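Local coordinates for protein esterase LipW (Mycobacterium marinum, PDB 3QH4) that probably hydrolyses ester bonds as a serine hydrolase of the alpha/beta hydrolase fold, at residues Q194-D199 with D258-E263; V87-H92 with V120-R125. All coordinates share one frame; numbering follows the deposited sequence.

Overall arrangement
Running from the N terminus, the chain first closes contact 2, where strand 85-91 and strand 118-122 lie side by side after a beta-alpha-beta excursion through helix 105-115. Only later does contact 1 close: the loop that leaves strand 189-193 meets the turn after strand 250-255 and the first turn of helix 261-273, across 58 intervening residues that include helices 203-207 and 216-227 and strand 250-255. The two contacts follow in series, neither nested nor crossed. Contact 2 pairs two neighbouring strands of the mixed sheet; contact 1 joins segments that follow two others, 189-193 and 250-255, with strand 160-165 standing between the two pairs. Contact centres lie about 20 Å apart, nearest atoms about 7 Å.

Contact 1: residues Q194-D199 with D258-E263; sequences QPVLDD and DPFRDE
The F260 ring is sandwiched by V196 and P259: CG2 of V196 sits over one face, 3.8 Å from the ring centroid in a CH-pi contact, while CG of P259 lies over the opposite face toward the rim. At the ring's edge, in its plane, come the carboxyl carbon of E263 and water 2, and H288 packs edge-to-face against the same ring. P195 O packs on F260 CB (3.8 Å) and is buried with no polar partner in the model. The carboxylate of E263 is the main polar link. Its OE1 takes L197 N at 2.8 Å through the lone pair turned away from OE2, on a nearly straight bond (163°), and D198 N at 3.0 Å from above the carboxylate plane. Water 2 lies within hydrogen-bonding distance of OE1 and D198 O, with more acceptors near than protons to give. The E263 chain reaches the loop because CG lies between the backbone N and carbonyl carbon (chi1 68°) and the rest runs extended; CD1 of L197 rests on the E263 carbonyl. At the other end D258 caps the turn into helix 261-273, OD1 accepting from F260 N at 2.8 Å. D258 OD2 faces Q194, the side chains crossing at about a right angle, amide and carboxylate planes 77° apart, and water 1 bridges OD2 (2.7 Å) to Q194 OE1 (2.8 Å). OD2 also accepts from H288 ND1, in a geometry consistent with a Ser-His-Asp triad of S166, H288 and D258, while Q194 OE1 receives G289 N. D258 is held through both oxygens, and Q194 contributes to its second shell by way of water. Two consecutive backbone amides on E263 OE1, with a water close by, would be expected to favour a buried negative charge there.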
ATOM      1  N   GLN A 194       0.690  -6.461  -2.255  1.00  3.58           N
ATOM      2  CA  GLN A 194       1.545  -6.382  -3.453  1.00  3.91           C
ATOM      3  C   GLN A 194       2.670  -5.337  -3.270  1.00  3.36           C
ATOM      4  O   GLN A 194       2.811  -4.436  -4.110  1.00  3.92           O
ATOM      5  CB  GLN A 194       0.665  -6.123  -4.715  1.00  3.62           C
ATOM      6  CG  GLN A 194      -0.212  -4.860  -4.585  1.00  3.78           C
ATOM      7  CD  GLN A 194      -1.141  -4.589  -5.741  1.00  3.30           C
ATOM      8  OE1 GLN A 194      -1.344  -5.429  -6.615  1.00  4.01           O
ATOM      9  NE2 GLN A 194      -1.741  -3.397  -5.734  1.00  8.00           N
ATOM     10  N   PRO A 195       3.465  -5.477  -2.189  1.00  3.65           N
ATOM     11  CA  PRO A 195       4.439  -4.422  -1.826  1.00  3.67           C
ATOM     12  C   PRO A 195       5.636  -4.267  -2.762  1.00  3.81           C
ATOM     13  O   PRO A 195       6.160  -5.241  -3.318  1.00  3.58           O
ATOM     14  CB  PRO A 195       4.929  -4.845  -0.441  1.00  3.25           C
ATOM     15  CG  PRO A 195       4.818  -6.395  -0.448  1.00  3.02           C
ATOM     16  CD  PRO A 195       3.509  -6.610  -1.231  1.00  2.91           C
ATOM     17  N   VAL A 196       5.994  -3.016  -2.974  1.00  3.29           N
ATOM     18  CA  VAL A 196       7.255  -2.650  -3.584  1.00  3.85           C
ATOM     19  C   VAL A 196       8.305  -2.782  -2.468  1.00  4.19           C
ATOM     20  O   VAL A 196       8.158  -2.138  -1.422  1.00  5.05           O
ATOM     21  CB  VAL A 196       7.137  -1.203  -4.105  1.00  3.63           C
ATOM     22  CG1 VAL A 196       8.520  -0.699  -4.492  1.00  6.24           C
ATOM     23  CG2 VAL A 196       6.162  -1.188  -5.321  1.00  5.07           C
ATOM     24  N   LEU A 197       9.351  -3.592  -2.680  1.00  3.79           N
ATOM     25  CA  LEU A 197      10.284  -3.923  -1.603  1.00  4.23           C
ATOM     26  C   LEU A 197      11.750  -3.765  -1.915  1.00  5.33           C
ATOM     27  O   LEU A 197      12.524  -3.496  -1.000  1.00  5.08           O
ATOM     28  CB  LEU A 197      10.037  -5.379  -1.119  1.00  3.70           C
ATOM     29  CG  LEU A 197       8.689  -5.579  -0.445  1.00  4.52           C
ATOM     30  CD1 LEU A 197       8.479  -7.052  -0.263  1.00  5.75           C
ATOM     31  CD2 LEU A 197       8.688  -4.885   0.897  1.00  6.57           C
ATOM     32  N   ASP A 198      12.137  -3.900  -3.182  1.00  5.28           N
ATOM     33  CA  ASP A 198      13.556  -4.025  -3.479  1.00  6.98           C
ATOM     34  C   ASP A 198      13.901  -3.397  -4.823  1.00  6.82           C
ATOM     35  O   ASP A 198      13.350  -3.794  -5.861  1.00  7.10           O
ATOM     36  CB  ASP A 198      13.948  -5.511  -3.459  1.00  7.47           C
ATOM     37  CG  ASP A 198      15.457  -5.740  -3.261  1.00 10.46           C
ATOM     38  OD1 ASP A 198      16.276  -4.868  -3.596  1.00  7.86           O
ATOM     39  OD2 ASP A 198      15.841  -6.826  -2.749  1.00 17.17           O
ATOM     40  N   ASP A 199      14.819  -2.429  -4.812  1.00  6.75           N
ATOM     41  CA  ASP A 199      15.254  -1.823  -6.078  1.00  6.43           C
ATOM     42  C   ASP A 199      16.100  -2.760  -6.940  1.00  7.15           C
ATOM     43  O   ASP A 199      16.245  -2.549  -8.142  1.00  7.88           O
ATOM     44  CB  ASP A 199      16.046  -0.546  -5.796  1.00  6.43           C
ATOM     45  CG  ASP A 199      17.324  -0.842  -5.066  1.00  7.24           C
ATOM     46  OD1 ASP A 199      17.229  -1.328  -3.915  1.00  7.04           O
ATOM     47  OD2 ASP A 199      18.406  -0.581  -5.657  1.00  7.31           O
ATOM     48  N   ASP A 258       3.019 -10.311 -11.878  1.00  4.37           N
ATOM     49  CA  ASP A 258       3.313  -9.017 -11.251  1.00  3.57           C
ATOM     50  C   ASP A 258       4.835  -8.954 -11.126  1.00  3.29           C
ATOM     51  O   ASP A 258       5.449  -9.867 -10.548  1.00  4.62           O
ATOM     52  CB  ASP A 258       2.627  -8.976  -9.876  1.00  3.02           C
ATOM     53  CG  ASP A 258       2.799  -7.620  -9.150  1.00  4.09           C
ATOM     54  OD1 ASP A 258       3.831  -6.943  -9.328  1.00  3.77           O
ATOM     55  OD2 ASP A 258       1.902  -7.249  -8.353  1.00  5.60           O
ATOM     56  N   PRO A 259       5.455  -7.892 -11.659  1.00  4.16           N
ATOM     57  CA  PRO A 259       6.908  -7.794 -11.506  1.00  3.48           C
ATOM     58  C   PRO A 259       7.395  -7.866 -10.053  1.00  4.33           C
ATOM     59  O   PRO A 259       8.527  -8.296  -9.841  1.00  5.92           O
ATOM     60  CB  PRO A 259       7.240  -6.433 -12.159  1.00  3.85           C
ATOM     61  CG  PRO A 259       5.953  -5.596 -11.907  1.00  3.37           C
ATOM     62  CD  PRO A 259       4.873  -6.648 -12.216  1.00  3.27           C
ATOM     63  N   PHE A 260       6.572  -7.475  -9.070  1.00  4.08           N
ATOM     64  CA  PHE A 260       7.005  -7.483  -7.667  1.00  4.45           C
ATOM     65  C   PHE A 260       6.849  -8.850  -7.005  1.00  3.79           C
ATOM     66  O   PHE A 260       7.204  -9.016  -5.856  1.00  3.87           O
ATOM     67  CB  PHE A 260       6.253  -6.411  -6.884  1.00  3.15           C
ATOM     68  CG  PHE A 260       6.423  -5.047  -7.485  1.00  4.04           C
ATOM     69  CD1 PHE A 260       7.682  -4.443  -7.518  1.00  3.76           C
ATOM     70  CD2 PHE A 260       5.346  -4.402  -8.054  1.00  4.81           C
ATOM     71  CE1 PHE A 260       7.835  -3.165  -8.156  1.00  4.27           C
ATOM     72  CE2 PHE A 260       5.498  -3.159  -8.666  1.00  3.76           C
ATOM     73  CZ  PHE A 260       6.728  -2.548  -8.710  1.00  4.78           C
ATOM     74  N   ARG A 261       6.386  -9.841  -7.757  1.00  4.16           N
ATOM     75  CA  ARG A 261       6.116 -11.141  -7.138  1.00  4.25           C
ATOM     76  C   ARG A 261       7.356 -11.737  -6.475  1.00  4.51           C
ATOM     77  O   ARG A 261       7.287 -12.237  -5.358  1.00  4.00           O
ATOM     78  CB  ARG A 261       5.593 -12.124  -8.200  1.00  3.84           C
ATOM     79  CG  ARG A 261       5.430 -13.554  -7.643  1.00  7.83           C
ATOM     80  CD  ARG A 261       5.303 -14.513  -8.803  1.00  7.48           C
ATOM     81  NE  ARG A 261       6.557 -14.758  -9.520  1.00  6.97           N
ATOM     82  CZ  ARG A 261       6.588 -15.163 -10.783  1.00  6.70           C
ATOM     83  NH1 ARG A 261       5.454 -15.267 -11.476  1.00  6.12           N
ATOM     84  NH2 ARG A 261       7.742 -15.444 -11.375  1.00  7.04           N
ATOM     85  N   ASP A 262       8.490 -11.751  -7.175  1.00  4.42           N
ATOM     86  CA  ASP A 262       9.652 -12.444  -6.565  1.00  4.49           C
ATOM     87  C   ASP A 262      10.195 -11.742  -5.326  1.00  4.55           C
ATOM     88  O   ASP A 262      10.618 -12.392  -4.359  1.00  3.22           O
ATOM     89  CB  ASP A 262      10.774 -12.631  -7.596  1.00  5.62           C
ATOM     90  CG  ASP A 262      10.424 -13.679  -8.653  1.00  5.29           C
ATOM     91  OD1 ASP A 262       9.312 -14.271  -8.618  1.00  7.12           O
ATOM     92  OD2 ASP A 262      11.265 -13.888  -9.546  1.00  7.63           O
ATOM     93  N   GLU A 263      10.192 -10.414  -5.336  1.00  4.17           N
ATOM     94  CA  GLU A 263      10.697  -9.740  -4.112  1.00  4.91           C
ATOM     95  C   GLU A 263       9.732  -9.978  -2.941  1.00  4.70           C
ATOM     96  O   GLU A 263      10.146 -10.060  -1.798  1.00  4.57           O
ATOM     97  CB  GLU A 263      10.999  -8.264  -4.374  1.00  3.62           C
ATOM     98  CG  GLU A 263       9.798  -7.376  -4.648  1.00  3.62           C
ATOM     99  CD  GLU A 263      10.187  -6.192  -5.503  1.00  4.15           C
ATOM    100  OE1 GLU A 263      10.067  -5.059  -5.004  1.00  4.64           O
ATOM    101  OE2 GLU A 263      10.654  -6.410  -6.654  1.00  4.63           O
TER
HETATM  102  O   HOH W   1      -0.435  -7.986  -7.308  1.00  3.92           O
HETATM  103  O   HOH W   2      10.877  -3.171  -6.909  1.00  3.77           O

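Contact 2: residues V87-H92 with V120-R125; sequences VVVYCH and VSVDYR
Water 3 is gripped by both segments: it accepts from H92 N at 2.8 Å, donates to V122 O at 2.8 Å, and lies 2.8 Å from S121 OG, with Y90 O a weaker fourth partner. It fills the join where strand 85-91 gives way to loop and the main chains diverge. Beyond it, Y124 OH donates to H92 O at 2.7 Å, meeting that oxygen from above the carbonyl plane. The same tyrosine lies against the imidazole of H92 in an offset stack, planes 10° apart and centroids 4.3 Å apart, with Y124 CE1 over the H92 ring and H92 NE2 over the tyrosine. For each residue CG stands between its backbone N and carbonyl carbon (chi1 67° for H92, 57° for Y124), folding the two rings over one another. Water 4, at the edge of the H92 ring in its plane, lies 2.7 Å from H92 NE2 and close to D123 OD1 and Y124 O, more acceptors than it can serve at once. The strands form a parallel pair within the central sheet of the alpha/beta hydrolase fold, joined by a right-handed beta-alpha-beta crossover through helix 105-115. Backbone bonds V120 N to V88 O, Y90 N to V120 O and V122 N to Y90 O set the register, pairing V89 with V120 and Y90 with S121. On the sheet face of V89, V120, C91 and V122, CG2 of V122 wedges between V89 CG1 (3.9 Å) and C91 SG (4.0 Å), and helix 134-148 covers V120 and V122. C91 CB touches Y124 CE1, its sulfur oblique to that ring. On the other face S121 OG meets the edge of the Y90 ring near CD2; Y90 reaches onward against helix 105-115, its OH bonded to D104.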
ATOM      1  N   VAL A  87      -6.820   0.448  15.285  1.00  8.61           N
ATOM      2  CA  VAL A  87      -6.630   1.423  14.203  1.00  8.05           C
ATOM      3  C   VAL A  87      -5.483   1.006  13.298  1.00  8.08           C
ATOM      4  O   VAL A  87      -4.463   0.488  13.779  1.00  7.72           O
ATOM      5  CB  VAL A  87      -6.396   2.863  14.785  1.00  9.01           C
ATOM      6  CG1 VAL A  87      -5.193   2.912  15.738  1.00  9.31           C
ATOM      7  CG2 VAL A  87      -6.231   3.912  13.650  1.00  8.12           C
ATOM      8  N   VAL A  88      -5.672   1.220  12.000  1.00  7.25           N
ATOM      9  CA  VAL A  88      -4.651   0.905  10.997  1.00  6.83           C
ATOM     10  C   VAL A  88      -4.186   2.209  10.369  1.00  6.37           C
ATOM     11  O   VAL A  88      -5.023   3.000   9.933  1.00  6.64           O
ATOM     12  CB  VAL A  88      -5.260   0.015   9.845  1.00  6.91           C
ATOM     13  CG1 VAL A  88      -4.195  -0.279   8.756  1.00  7.14           C
ATOM     14  CG2 VAL A  88      -5.836  -1.280  10.401  1.00  8.71           C
ATOM     15  N   VAL A  89      -2.868   2.443  10.278  1.00  5.22           N
ATOM     16  CA  VAL A  89      -2.379   3.590   9.506  1.00  4.73           C
ATOM     17  C   VAL A  89      -2.040   3.050   8.129  1.00  5.03           C
ATOM     18  O   VAL A  89      -1.225   2.143   8.032  1.00  4.89           O
ATOM     19  CB  VAL A  89      -1.130   4.222  10.156  1.00  4.68           C
ATOM     20  CG1 VAL A  89      -0.492   5.249   9.217  1.00  5.37           C
ATOM     21  CG2 VAL A  89      -1.531   4.841  11.525  1.00  6.39           C
ATOM     22  N   TYR A  90      -2.688   3.589   7.091  1.00  5.14           N
ATOM     23  CA  TYR A  90      -2.631   3.041   5.726  1.00  4.86           C
ATOM     24  C   TYR A  90      -2.003   4.023   4.740  1.00  4.97           C
ATOM     25  O   TYR A  90      -2.298   5.238   4.811  1.00  5.28           O
ATOM     26  CB  TYR A  90      -4.057   2.699   5.236  1.00  5.12           C
ATOM     27  CG  TYR A  90      -4.076   2.130   3.844  1.00  4.69           C
ATOM     28  CD1 TYR A  90      -3.998   0.724   3.647  1.00  5.44           C
ATOM     29  CD2 TYR A  90      -4.190   2.970   2.724  1.00  3.15           C
ATOM     30  CE1 TYR A  90      -4.017   0.206   2.352  1.00  6.45           C
ATOM     31  CE2 TYR A  90      -4.207   2.459   1.419  1.00  3.10           C
ATOM     32  CZ  TYR A  90      -4.110   1.086   1.251  1.00  5.75           C
ATOM     33  OH  TYR A  90      -4.098   0.553  -0.011  1.00  6.33           O
ATOM     34  N   CYS A  91      -1.156   3.508   3.840  1.00  4.34           N
ATOM     35  CA  CYS A  91      -0.528   4.307   2.757  1.00  4.21           C
ATOM     36  C   CYS A  91      -0.882   3.714   1.404  1.00  4.88           C
ATOM     37  O   CYS A  91      -0.670   2.521   1.180  1.00  5.18           O
ATOM     38  CB  CYS A  91       1.005   4.348   2.909  1.00  3.95           C
ATOM     39  SG  CYS A  91       1.491   5.281   4.336  1.00  6.30           S
ATOM     40  N   HIS A  92      -1.443   4.555   0.522  1.00  4.38           N
ATOM     41  CA  HIS A  92      -1.963   4.125  -0.796  1.00  5.18           C
ATOM     42  C   HIS A  92      -0.890   3.774  -1.855  1.00  4.69           C
ATOM     43  O   HIS A  92       0.280   4.093  -1.709  1.00  4.72           O
ATOM     44  CB  HIS A  92      -2.887   5.216  -1.357  1.00  4.98           C
ATOM     45  CG  HIS A  92      -2.177   6.492  -1.708  1.00  4.67           C
ATOM     46  ND1 HIS A  92      -1.489   6.648  -2.892  1.00  5.48           N
ATOM     47  CD2 HIS A  92      -2.058   7.670  -1.047  1.00  6.22           C
ATOM     48  CE1 HIS A  92      -0.956   7.859  -2.937  1.00  5.83           C
ATOM     49  NE2 HIS A  92      -1.303   8.503  -1.833  1.00  6.24           N
ATOM     50  N   VAL A 120      -6.651   5.102   9.164  1.00  6.14           N
ATOM     51  CA  VAL A 120      -6.228   6.487   8.881  1.00  7.08           C
ATOM     52  C   VAL A 120      -5.331   6.407   7.655  1.00  6.39           C
ATOM     53  O   VAL A 120      -4.221   5.857   7.724  1.00  6.89           O
ATOM     54  CB  VAL A 120      -5.517   7.133  10.081  1.00  6.73           C
ATOM     55  CG1 VAL A 120      -5.050   8.565   9.791  1.00  7.24           C
ATOM     56  CG2 VAL A 120      -6.459   7.136  11.307  1.00  8.63           C
ATOM     57  N   SER A 121      -5.821   6.972   6.544  1.00  6.38           N
ATOM     58  CA  SER A 121      -5.111   6.911   5.268  1.00  6.54           C
ATOM     59  C   SER A 121      -4.299   8.199   5.092  1.00  6.06           C
ATOM     60  O   SER A 121      -4.841   9.312   5.277  1.00  7.00           O
ATOM     61  CB  SER A 121      -6.123   6.729   4.126  1.00  5.89           C
ATOM     62  OG  SER A 121      -5.471   6.766   2.871  1.00  5.45           O
ATOM     63  N   VAL A 122      -3.026   8.034   4.713  1.00  5.17           N
ATOM     64  CA  VAL A 122      -2.060   9.149   4.647  1.00  5.49           C
ATOM     65  C   VAL A 122      -1.966   9.751   3.243  1.00  6.16           C
ATOM     66  O   VAL A 122      -1.672   9.023   2.275  1.00  5.19           O
ATOM     67  CB  VAL A 122      -0.637   8.675   5.070  1.00  5.56           C
ATOM     68  CG1 VAL A 122       0.370   9.859   5.055  1.00  6.06           C
ATOM     69  CG2 VAL A 122      -0.637   8.018   6.422  1.00  6.42           C
ATOM     70  N   ASP A 123      -2.215  11.056   3.120  1.00  5.25           N
ATOM     71  CA  ASP A 123      -2.033  11.726   1.824  1.00  5.98           C
ATOM     72  C   ASP A 123      -0.596  12.227   1.784  1.00  6.41           C
ATOM     73  O   ASP A 123      -0.338  13.433   1.988  1.00  6.48           O
ATOM     74  CB  ASP A 123      -3.007  12.911   1.685  1.00  6.67           C
ATOM     75  CG  ASP A 123      -3.055  13.486   0.289  1.00  9.80           C
ATOM     76  OD1 ASP A 123      -2.535  12.873  -0.658  1.00 11.63           O
ATOM     77  OD2 ASP A 123      -3.657  14.583   0.135  1.00 12.38           O
ATOM     78  N   TYR A 124       0.334  11.295   1.548  1.00  5.54           N
ATOM     79  CA  TYR A 124       1.759  11.630   1.558  1.00  6.08           C
ATOM     80  C   TYR A 124       2.228  12.368   0.313  1.00  6.02           C
ATOM     81  O   TYR A 124       1.640  12.243  -0.778  1.00  7.06           O
ATOM     82  CB  TYR A 124       2.592  10.357   1.764  1.00  5.98           C
ATOM     83  CG  TYR A 124       2.366   9.264   0.741  1.00  5.74           C
ATOM     84  CD1 TYR A 124       1.500   8.183   1.010  1.00  5.08           C
ATOM     85  CD2 TYR A 124       3.021   9.293  -0.485  1.00  6.05           C
ATOM     86  CE1 TYR A 124       1.328   7.137   0.065  1.00  5.15           C
ATOM     87  CE2 TYR A 124       2.866   8.261  -1.428  1.00  5.61           C
ATOM     88  CZ  TYR A 124       2.018   7.191  -1.138  1.00  5.32           C
ATOM     89  OH  TYR A 124       1.861   6.204  -2.057  1.00  7.92           O
ATOM     90  N   ARG A 125       3.296  13.148   0.489  1.00  5.34           N
ATOM     91  CA  ARG A 125       3.884  13.903  -0.611  1.00  5.81           C
ATOM     92  C   ARG A 125       4.511  12.949  -1.628  1.00  5.85           C
ATOM     93  O   ARG A 125       4.978  11.842  -1.260  1.00  5.71           O
ATOM     94  CB  ARG A 125       4.934  14.893  -0.099  1.00  5.96           C
ATOM     95  CG  ARG A 125       4.301  16.152   0.588  1.00  7.59           C
ATOM     96  CD  ARG A 125       5.370  16.957   1.344  1.00  7.33           C
ATOM     97  NE  ARG A 125       5.941  16.141   2.421  1.00  5.81           N
ATOM     98  CZ  ARG A 125       7.163  16.327   2.927  1.00  4.38           C
ATOM     99  NH1 ARG A 125       7.937  17.324   2.482  1.00  4.99           N
ATOM    100  NH2 ARG A 125       7.615  15.516   3.881  1.00  4.74           N
TER
HETATM  101  O   HOH W   3      -2.925   6.630   1.719  1.00  2.71           O
HETATM  102  O   HOH W   4      -0.692  11.095  -1.409  1.00  6.64           O